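Local coordinates for MlnE (Bacillus amyloliquefaciens subsp. plantarum, PDB 5D2E), which contains, in this N-terminal part of a polyketide synthase from the macrolactin assembly line, a B-type ketoreductase that binds NADP, at residues R119-A133 / N165-E178. Residues are numbered along the deposited sequence; the frame is centred on the assembly and turned at random.
Sequences RSQNIRPRHIIHFLA and NKLCPKAEILYLYE
R126 and E172 meet where two parallel strands, 127-133 and 171-178, begin to pair. The guanidinium and carboxylate planes are 21° apart; R126 NE gives the main bond, 2.7 Å to E172 OE2 on its anti lone pair, and NH2 adds a weak one. E58 takes NH1, so two carboxylates hold this arginine, while K170 CB lies over one guanidinium face, an aliphatic lysine stem suiting a flat cation.

Backbone bonds carry the ladder: R126 O accepts from E172 N, the amides of I128 and H130 reach E172 O and L174 O, and I128 O and H130 O receive L174 N and L176 N, at 2.8–2.9 Å. At L132 the regular pattern breaks: a water accepts from L132 N, donates to L176 O, standing in for a direct bond, and bonds H130 ND1 at 2.9 Å; beyond it E178 N bonds A133 O at 3.1 Å. With NE2 bonded to S154, both ring nitrogens of this buried histidine have partners, and its rotation is fixed.

Branched aliphatic residues pack on both faces. I128 and I173 run side by side, their CG1 atoms 4.1 Å apart, on the side where F159 of helix 141-164 packs; there too H130 ND1 meets the Y175 ring edge. On the face of I129 and L174, I129 CD1 meets L174 CB at 3.8 Å; CG2, anti to the backbone N, reaches L176 CD1. F131 sets CD1 against L176 CB.

Before the strands, L167 fits against P125, and P169 CG lies 3.7 Å from R124 NH1, over a guanidinium face. Waters link R124 NE to L167 O and P125 O to K170 O.

The two strands flank helix 141-164 in a Rossmann-like beta-alpha-beta unit, away from the NADP site. The chemistry of the contact implies a middle held by backbone bonds and mostly aliphatic packing, with the salt bridge where pairing starts and water where it is interrupted.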
ATOM      1  N   ARG A 119      -5.920 -25.872  21.113  1.00 27.45           N
ATOM      2  CA  ARG A 119      -6.477 -25.612  22.425  1.00 27.18           C
ATOM      3  C   ARG A 119      -6.736 -26.937  23.146  1.00 25.49           C
ATOM      4  O   ARG A 119      -6.348 -27.107  24.319  1.00 27.23           O
ATOM      5  CB  ARG A 119      -7.713 -24.748  22.312  1.00 27.00           C
ATOM      6  CG  ARG A 119      -7.339 -23.269  22.026  1.00 30.39           C
ATOM      7  CD  ARG A 119      -8.488 -22.321  22.217  1.00 30.72           C
ATOM      8  NE  ARG A 119      -9.085 -22.344  23.566  1.00 28.25           N
ATOM      9  CZ  ARG A 119     -10.199 -21.696  23.892  1.00 30.57           C
ATOM     10  NH1 ARG A 119     -10.835 -20.983  22.977  1.00 29.68           N
ATOM     11  NH2 ARG A 119     -10.723 -21.809  25.103  1.00 28.82           N
ATOM     12  N   SER A 120      -7.252 -27.895  22.411  1.00 28.70           N
ATOM     13  CA  SER A 120      -7.488 -29.210  22.980  1.00 28.37           C
ATOM     14  C   SER A 120      -6.208 -29.904  23.424  1.00 28.40           C
ATOM     15  O   SER A 120      -6.254 -30.759  24.324  1.00 27.68           O
ATOM     16  CB  SER A 120      -8.239 -30.107  21.980  1.00 28.53           C
ATOM     17  OG  SER A 120      -9.525 -29.574  21.610  1.00 30.09           O
ATOM     18  N   GLN A 121      -5.073 -29.578  22.787  1.00 25.52           N
ATOM     19  CA  GLN A 121      -3.789 -30.153  23.032  1.00 27.14           C
ATOM     20  C   GLN A 121      -2.981 -29.368  24.044  1.00 25.79           C
ATOM     21  O   GLN A 121      -1.874 -29.723  24.359  1.00 28.34           O
ATOM     22  CB  GLN A 121      -3.021 -30.207  21.703  1.00 28.22           C
ATOM     23  CG  GLN A 121      -3.537 -31.253  20.769  1.00 29.26           C
ATOM     24  CD  GLN A 121      -2.886 -31.215  19.408  1.00 32.35           C
ATOM     25  OE1 GLN A 121      -2.193 -30.254  19.033  1.00 31.08           O
ATOM     26  NE2 GLN A 121      -3.124 -32.264  18.640  1.00 31.83           N
ATOM     27  N   ASN A 122      -3.572 -28.306  24.576  1.00 25.80           N
ATOM     28  CA  ASN A 122      -2.936 -27.396  25.534  1.00 26.56           C
ATOM     29  C   ASN A 122      -1.706 -26.711  24.936  1.00 24.63           C
ATOM     30  O   ASN A 122      -0.726 -26.537  25.619  1.00 28.06           O
ATOM     31  CB  ASN A 122      -2.608 -28.051  26.863  1.00 30.26           C
ATOM     32  CG  ASN A 122      -3.892 -28.478  27.585  1.00 32.61           C
ATOM     33  OD1 ASN A 122      -4.837 -27.714  27.682  1.00 32.51           O
ATOM     34  ND2 ASN A 122      -3.960 -29.768  27.974  1.00 32.93           N
ATOM     35  N   ILE A 123      -1.793 -26.376  23.655  1.00 25.39           N
ATOM     36  CA  ILE A 123      -0.675 -25.767  22.948  1.00 25.79           C
ATOM     37  C   ILE A 123      -1.112 -24.303  22.636  1.00 27.11           C
ATOM     38  O   ILE A 123      -1.985 -24.093  21.818  1.00 30.43           O
ATOM     39  CB  ILE A 123      -0.310 -26.570  21.671  1.00 28.07           C
ATOM     40  CG1 ILE A 123       0.353 -27.879  22.111  1.00 28.49           C
ATOM     41  CG2 ILE A 123       0.803 -25.873  20.908  1.00 28.59           C
ATOM     42  CD1 ILE A 123       0.527 -28.895  21.023  1.00 32.93           C
ATOM     43  N   ARG A 124      -0.509 -23.316  23.303  1.00 24.93           N
ATOM     44  CA  ARG A 124      -0.832 -21.903  23.151  1.00 27.38           C
ATOM     45  C   ARG A 124       0.401 -21.171  22.524  1.00 26.50           C
ATOM     46  O   ARG A 124       1.369 -20.864  23.209  1.00 29.25           O
ATOM     47  CB  ARG A 124      -1.144 -21.280  24.533  1.00 32.97           C
ATOM     48  CG  ARG A 124      -1.229 -19.723  24.505  1.00 34.78           C
ATOM     49  CD  ARG A 124      -1.632 -19.098  25.847  1.00 38.65           C
ATOM     50  NE  ARG A 124      -3.012 -19.441  26.171  1.00 40.35           N
ATOM     51  CZ  ARG A 124      -3.630 -19.117  27.292  1.00 40.12           C
ATOM     52  NH1 ARG A 124      -3.006 -18.404  28.208  1.00 43.11           N
ATOM     53  NH2 ARG A 124      -4.899 -19.465  27.446  1.00 35.49           N
ATOM     54  N   PRO A 125       0.389 -20.975  21.201  1.00 27.93           N
ATOM     55  CA  PRO A 125       1.566 -20.371  20.535  1.00 28.52           C
ATOM     56  C   PRO A 125       1.738 -18.949  20.960  1.00 28.66           C
ATOM     57  O   PRO A 125       0.732 -18.249  21.181  1.00 29.63           O
ATOM     58  CB  PRO A 125       1.209 -20.434  19.055  1.00 33.19           C
ATOM     59  CG  PRO A 125       0.104 -21.418  18.920  1.00 34.54           C
ATOM     60  CD  PRO A 125      -0.619 -21.431  20.250  1.00 28.73           C
ATOM     61  N   ARG A 126       2.979 -18.518  21.054  1.00 30.36           N
ATOM     62  CA  ARG A 126       3.301 -17.145  21.192  1.00 28.43           C
ATOM     63  C   ARG A 126       4.019 -16.593  19.937  1.00 30.17           C
ATOM     64  O   ARG A 126       3.681 -15.546  19.424  1.00 32.81           O
ATOM     65  CB  ARG A 126       4.203 -16.936  22.362  1.00 35.06           C
ATOM     66  CG  ARG A 126       3.858 -15.622  23.082  1.00 45.10           C
ATOM     67  CD  ARG A 126       5.075 -14.840  23.273  1.00 48.68           C
ATOM     68  NE  ARG A 126       4.801 -13.475  23.716  1.00 55.74           N
ATOM     69  CZ  ARG A 126       4.711 -13.122  24.982  1.00 56.89           C
ATOM     70  NH1 ARG A 126       4.766 -14.044  25.932  1.00 62.35           N
ATOM     71  NH2 ARG A 126       4.535 -11.852  25.304  1.00 62.36           N
ATOM     72  N   HIS A 127       4.953 -17.349  19.392  1.00 28.26           N
ATOM     73  CA  HIS A 127       5.668 -16.922  18.200  1.00 29.87           C
ATOM     74  C   HIS A 127       5.111 -17.544  16.970  1.00 28.25           C
ATOM     75  O   HIS A 127       5.123 -18.737  16.850  1.00 27.94           O
ATOM     76  CB  HIS A 127       7.129 -17.259  18.356  1.00 33.41           C
ATOM     77  CG  HIS A 127       7.621 -16.934  19.721  1.00 44.19           C
ATOM     78  ND1 HIS A 127       8.128 -15.696  20.044  1.00 44.37           N
ATOM     79  CD2 HIS A 127       7.502 -17.615  20.889  1.00 47.95           C
ATOM     80  CE1 HIS A 127       8.372 -15.645  21.333  1.00 44.72           C
ATOM     81  NE2 HIS A 127       8.006 -16.799  21.870  1.00 49.55           N
ATOM     82  N   ILE A 128       4.641 -16.711  16.035  1.00 26.46           N
ATOM     83  CA  ILE A 128       4.010 -17.158  14.839  1.00 26.67           C
ATOM     84  C   ILE A 128       4.872 -16.705  13.690  1.00 27.69           C
ATOM     85  O   ILE A 128       5.263 -15.538  13.673  1.00 27.20           O
ATOM     86  CB  ILE A 128       2.627 -16.492  14.618  1.00 29.11           C
ATOM     87  CG1 ILE A 128       1.739 -16.503  15.858  1.00 34.16           C
ATOM     88  CG2 ILE A 128       1.961 -17.091  13.434  1.00 28.57           C
ATOM     89  CD1 ILE A 128       1.600 -17.799  16.544  1.00 39.04           C
ATOM     90  N   ILE A 129       5.170 -17.640  12.772  1.00 25.93           N
ATOM     91  CA  ILE A 129       5.921 -17.394  11.567  1.00 24.91           C
ATOM     92  C   ILE A 129       4.961 -17.665  10.395  1.00 28.03           C
ATOM     93  O   ILE A 129       4.423 -18.727  10.226  1.00 26.28           O
ATOM     94  CB  ILE A 129       7.195 -18.214  11.387  1.00 28.63           C
ATOM     95  CG1 ILE A 129       8.120 -18.114  12.624  1.00 27.55           C
ATOM     96  CG2 ILE A 129       7.867 -17.874  10.048  1.00 29.03           C
ATOM     97  CD1 ILE A 129       8.641 -16.777  12.903  1.00 33.76           C
ATOM     98  N   HIS A 130       4.739 -16.625   9.576  1.00 22.53           N
ATOM     99  CA  HIS A 130       3.930 -16.787   8.397  1.00 23.25           C
ATOM    100  C   HIS A 130       4.841 -16.667   7.199  1.00 24.65           C
ATOM    101  O   HIS A 130       5.360 -15.575   6.871  1.00 24.23           O
ATOM    102  CB  HIS A 130       2.866 -15.715   8.369  1.00 24.11           C
ATOM    103  CG  HIS A 130       1.852 -15.910   7.293  1.00 22.38           C
ATOM    104  ND1 HIS A 130       2.056 -15.482   6.000  1.00 22.76           N
ATOM    105  CD2 HIS A 130       0.596 -16.426   7.325  1.00 25.84           C
ATOM    106  CE1 HIS A 130       1.009 -15.794   5.255  1.00 24.16           C
ATOM    107  NE2 HIS A 130       0.088 -16.332   6.043  1.00 26.65           N
ATOM    108  N   PHE A 131       5.073 -17.789   6.524  1.00 25.61           N
ATOM    109  CA  PHE A 131       5.944 -17.791   5.371  1.00 24.85           C
ATOM    110  C   PHE A 131       5.359 -18.570   4.190  1.00 28.45           C
ATOM    111  O   PHE A 131       5.845 -19.652   3.832  1.00 26.61           O
ATOM    112  CB  PHE A 131       7.306 -18.406   5.774  1.00 25.15           C
ATOM    113  CG  PHE A 131       8.386 -18.380   4.663  1.00 25.66           C
ATOM    114  CD1 PHE A 131       8.408 -17.424   3.692  1.00 27.68           C
ATOM    115  CD2 PHE A 131       9.387 -19.313   4.659  1.00 27.33           C
ATOM    116  CE1 PHE A 131       9.430 -17.387   2.722  1.00 30.18           C
ATOM    117  CE2 PHE A 131      10.390 -19.294   3.703  1.00 30.76           C
ATOM    118  CZ  PHE A 131      10.425 -18.311   2.755  1.00 30.31           C
ATOM    119  N   LEU A 132       4.374 -17.985   3.570  1.00 25.68           N
ATOM    120  CA  LEU A 132       3.715 -18.498   2.390  1.00 24.95           C
ATOM    121  C   LEU A 132       4.023 -17.631   1.152  1.00 28.95           C
ATOM    122  O   LEU A 132       3.791 -18.062   0.024  1.00 31.45           O
ATOM    123  CB  LEU A 132       2.223 -18.412   2.546  1.00 27.13           C
ATOM    124  CG  LEU A 132       1.622 -19.146   3.733  1.00 31.25           C
ATOM    125  CD1 LEU A 132       0.122 -19.038   3.675  1.00 30.37           C
ATOM    126  CD2 LEU A 132       2.093 -20.619   3.795  1.00 30.80           C
ATOM    127  N   ALA A 133       4.478 -16.401   1.389  1.00 29.67           N
ATOM    128  CA  ALA A 133       4.592 -15.373   0.304  1.00 30.21           C
ATOM    129  C   ALA A 133       5.849 -15.519  -0.524  1.00 30.03           C
ATOM    130  O   ALA A 133       6.927 -14.943  -0.187  1.00 32.26           O
ATOM    131  CB  ALA A 133       4.502 -13.973   0.878  1.00 29.34           C
ATOM    132  N   ASN A 165     -11.220 -17.364  18.294  1.00 27.16           N
ATOM    133  CA  ASN A 165     -11.019 -18.555  19.131  1.00 26.40           C
ATOM    134  C   ASN A 165     -10.105 -18.290  20.319  1.00 29.35           C
ATOM    135  O   ASN A 165      -9.724 -19.212  21.029  1.00 29.66           O
ATOM    136  CB  ASN A 165     -10.442 -19.680  18.253  1.00 30.52           C
ATOM    137  CG  ASN A 165     -11.409 -20.092  17.168  1.00 34.24           C
ATOM    138  OD1 ASN A 165     -12.513 -20.444  17.469  1.00 42.81           O
ATOM    139  ND2 ASN A 165     -11.067 -19.893  15.935  1.00 32.96           N
ATOM    140  N   LYS A 166      -9.676 -17.047  20.504  1.00 29.48           N
ATOM    141  CA  LYS A 166      -8.818 -16.631  21.595  1.00 28.18           C
ATOM    142  C   LYS A 166      -7.580 -17.520  21.804  1.00 31.49           C
ATOM    143  O   LYS A 166      -7.238 -17.907  22.934  1.00 30.70           O
ATOM    144  CB  LYS A 166      -9.658 -16.550  22.878  1.00 35.49           C
ATOM    145  CG  LYS A 166     -10.765 -15.488  22.777  1.00 39.73           C
ATOM    146  CD  LYS A 166     -11.086 -14.951  24.154  1.00 50.72           C
ATOM    147  CE  LYS A 166     -12.517 -14.449  24.204  1.00 64.54           C
ATOM    148  NZ  LYS A 166     -12.655 -13.494  25.343  1.00 76.07           N
ATOM    149  N   LEU A 167      -6.903 -17.842  20.704  1.00 29.40           N
ATOM    150  CA  LEU A 167      -5.823 -18.771  20.758  1.00 27.99           C
ATOM    151  C   LEU A 167      -4.592 -18.156  21.443  1.00 29.96           C
ATOM    152  O   LEU A 167      -3.911 -18.843  22.187  1.00 30.63           O
ATOM    153  CB  LEU A 167      -5.543 -19.272  19.364  1.00 28.71           C
ATOM    154  CG  LEU A 167      -4.326 -20.165  19.306  1.00 30.54           C
ATOM    155  CD1 LEU A 167      -4.781 -21.483  19.909  1.00 31.16           C
ATOM    156  CD2 LEU A 167      -3.817 -20.371  17.890  1.00 30.69           C
ATOM    157  N   CYS A 168      -4.366 -16.844  21.224  1.00 30.98           N
ATOM    158  CA  CYS A 168      -3.186 -16.134  21.629  1.00 30.37           C
ATOM    159  C   CYS A 168      -3.522 -14.874  22.378  1.00 34.66           C
ATOM    160  O   CYS A 168      -3.711 -13.810  21.792  1.00 40.18           O
ATOM    161  CB  CYS A 168      -2.345 -15.759  20.389  1.00 33.66           C
ATOM    162  SG  CYS A 168      -1.900 -17.138  19.295  1.00 32.78           S
ATOM    163  N   PRO A 169      -3.491 -14.948  23.692  1.00 37.61           N
ATOM    164  CA  PRO A 169      -3.612 -13.715  24.476  1.00 38.80           C
ATOM    165  C   PRO A 169      -2.561 -12.662  24.083  1.00 38.19           C
ATOM    166  O   PRO A 169      -2.868 -11.472  24.091  1.00 41.82           O
ATOM    167  CB  PRO A 169      -3.405 -14.195  25.924  1.00 43.71           C
ATOM    168  CG  PRO A 169      -3.809 -15.648  25.887  1.00 45.39           C
ATOM    169  CD  PRO A 169      -3.461 -16.164  24.506  1.00 40.37           C
ATOM    170  N   LYS A 170      -1.348 -13.111  23.759  1.00 33.68           N
ATOM    171  CA  LYS A 170      -0.302 -12.290  23.186  1.00 33.82           C
ATOM    172  C   LYS A 170       0.346 -13.096  22.093  1.00 35.29           C
ATOM    173  O   LYS A 170       0.505 -14.313  22.206  1.00 34.16           O
ATOM    174  CB  LYS A 170       0.760 -11.980  24.206  1.00 37.39           C
ATOM    175  CG  LYS A 170       0.437 -10.836  25.139  1.00 49.81           C
ATOM    176  CD  LYS A 170       1.711 -10.317  25.821  1.00 60.78           C
ATOM    177  CE  LYS A 170       1.507  -8.894  26.310  1.00 68.97           C
ATOM    178  NZ  LYS A 170       0.410  -8.857  27.314  1.00 73.14           N
ATOM    179  N   ALA A 171       0.748 -12.432  21.027  1.00 32.46           N
ATOM    180  CA  ALA A 171       1.454 -13.152  19.938  1.00 29.00           C
ATOM    181  C   ALA A 171       2.421 -12.196  19.322  1.00 33.32           C
ATOM    182  O   ALA A 171       2.158 -10.962  19.241  1.00 31.93           O
ATOM    183  CB  ALA A 171       0.491 -13.647  18.899  1.00 30.21           C
ATOM    184  N   GLU A 172       3.552 -12.755  18.889  1.00 30.32           N
ATOM    185  CA  GLU A 172       4.488 -12.025  18.041  1.00 32.97           C
ATOM    186  C   GLU A 172       4.441 -12.697  16.702  1.00 30.41           C
ATOM    187  O   GLU A 172       4.798 -13.881  16.590  1.00 31.14           O
ATOM    188  CB  GLU A 172       5.920 -12.068  18.589  1.00 40.70           C
ATOM    189  CG  GLU A 172       6.057 -12.230  20.124  1.00 55.37           C
ATOM    190  CD  GLU A 172       5.556 -11.063  20.963  1.00 57.77           C
ATOM    191  OE1 GLU A 172       5.637  -9.920  20.490  1.00 70.51           O
ATOM    192  OE2 GLU A 172       5.094 -11.290  22.112  1.00 69.87           O
ATOM    193  N   ILE A 173       4.025 -11.957  15.691  1.00 27.58           N
ATOM    194  CA  ILE A 173       3.777 -12.517  14.361  1.00 28.28           C
ATOM    195  C   ILE A 173       4.870 -11.998  13.408  1.00 28.55           C
ATOM    196  O   ILE A 173       5.049 -10.784  13.316  1.00 27.82           O
ATOM    197  CB  ILE A 173       2.434 -12.102  13.814  1.00 29.30           C
ATOM    198  CG1 ILE A 173       1.280 -12.615  14.709  1.00 37.48           C
ATOM    199  CG2 ILE A 173       2.302 -12.612  12.370  1.00 30.58           C
ATOM    200  CD1 ILE A 173       0.775 -11.590  15.723  1.00 40.21           C
ATOM    201  N   LEU A 174       5.584 -12.889  12.732  1.00 25.30           N
ATOM    202  CA  LEU A 174       6.612 -12.523  11.806  1.00 25.26           C
ATOM    203  C   LEU A 174       6.176 -13.017  10.486  1.00 24.61           C
ATOM    204  O   LEU A 174       6.049 -14.228  10.269  1.00 24.85           O
ATOM    205  CB  LEU A 174       8.007 -13.083  12.212  1.00 28.58           C
ATOM    206  CG  LEU A 174       9.135 -12.821  11.196  1.00 28.89           C
ATOM    207  CD1 LEU A 174       9.423 -11.327  10.973  1.00 27.94           C
ATOM    208  CD2 LEU A 174      10.402 -13.536  11.675  1.00 31.51           C
ATOM    209  N   TYR A 175       5.905 -12.071   9.582  1.00 23.76           N
ATOM    210  CA  TYR A 175       5.506 -12.306   8.237  1.00 23.62           C
ATOM    211  C   TYR A 175       6.736 -12.168   7.351  1.00 24.59           C
ATOM    212  O   TYR A 175       7.403 -11.166   7.399  1.00 24.67           O
ATOM    213  CB  TYR A 175       4.436 -11.303   7.853  1.00 24.13           C
ATOM    214  CG  TYR A 175       4.242 -11.133   6.388  1.00 23.71           C
ATOM    215  CD1 TYR A 175       3.595 -12.083   5.610  1.00 24.54           C
ATOM    216  CD2 TYR A 175       4.766 -10.005   5.743  1.00 27.45           C
ATOM    217  CE1 TYR A 175       3.499 -11.911   4.223  1.00 26.84           C
ATOM    218  CE2 TYR A 175       4.657  -9.841   4.369  1.00 25.97           C
ATOM    219  CZ  TYR A 175       4.028 -10.777   3.625  1.00 27.42           C
ATOM    220  OH  TYR A 175       3.925 -10.489   2.261  1.00 29.45           O
ATOM    221  N   LEU A 176       6.998 -13.200   6.527  1.00 24.28           N
ATOM    222  CA  LEU A 176       8.120 -13.285   5.610  1.00 25.92           C
ATOM    223  C   LEU A 176       7.672 -13.446   4.185  1.00 24.78           C
ATOM    224  O   LEU A 176       6.721 -14.134   3.905  1.00 24.16           O
ATOM    225  CB  LEU A 176       9.014 -14.502   5.922  1.00 25.81           C
ATOM    226  CG  LEU A 176       9.357 -14.734   7.385  1.00 29.23           C
ATOM    227  CD1 LEU A 176      10.099 -16.039   7.665  1.00 34.43           C
ATOM    228  CD2 LEU A 176      10.160 -13.562   7.853  1.00 32.08           C
ATOM    229  N   TYR A 177       8.396 -12.786   3.285  1.00 23.05           N
ATOM    230  CA  TYR A 177       8.226 -12.977   1.877  1.00 22.65           C
ATOM    231  C   TYR A 177       9.584 -12.912   1.175  1.00 24.42           C
ATOM    232  O   TYR A 177      10.501 -12.260   1.654  1.00 23.60           O
ATOM    233  CB  TYR A 177       7.309 -11.958   1.231  1.00 23.34           C
ATOM    234  CG  TYR A 177       7.743 -10.536   1.213  1.00 24.46           C
ATOM    235  CD1 TYR A 177       7.544  -9.718   2.326  1.00 24.69           C
ATOM    236  CD2 TYR A 177       8.365  -9.977   0.073  1.00 26.81           C
ATOM    237  CE1 TYR A 177       7.907  -8.385   2.309  1.00 29.98           C
ATOM    238  CE2 TYR A 177       8.720  -8.638   0.049  1.00 27.19           C
ATOM    239  CZ  TYR A 177       8.506  -7.860   1.177  1.00 28.11           C
ATOM    240  OH  TYR A 177       8.875  -6.549   1.186  1.00 29.85           O
ATOM    241  N   GLU A 178       9.639 -13.552   0.013  1.00 25.23           N
ATOM    242  CA  GLU A 178      10.838 -13.610  -0.775  1.00 26.43           C
ATOM    243  C   GLU A 178      10.795 -12.576  -1.881  1.00 25.21           C
ATOM    244  O   GLU A 178       9.746 -12.267  -2.451  1.00 26.15           O
ATOM    245  CB  GLU A 178      11.015 -14.945  -1.446  1.00 28.72           C
ATOM    246  CG  GLU A 178      11.229 -16.102  -0.493  1.00 32.92           C
ATOM    247  CD  GLU A 178      11.391 -17.411  -1.253  1.00 37.91           C
ATOM    248  OE1 GLU A 178      11.162 -17.468  -2.488  1.00 42.73           O
ATOM    249  OE2 GLU A 178      11.811 -18.340  -0.617  1.00 37.93           O
TER
HETATM  250  O   HOH W   1      -4.557 -20.585  24.063  1.00 31.59           O
HETATM  251  O   HOH W   2       0.061 -16.614  23.398  1.00 34.18           O
HETATM  252  O   HOH W   3       4.132 -15.176   4.035  1.00 23.74           O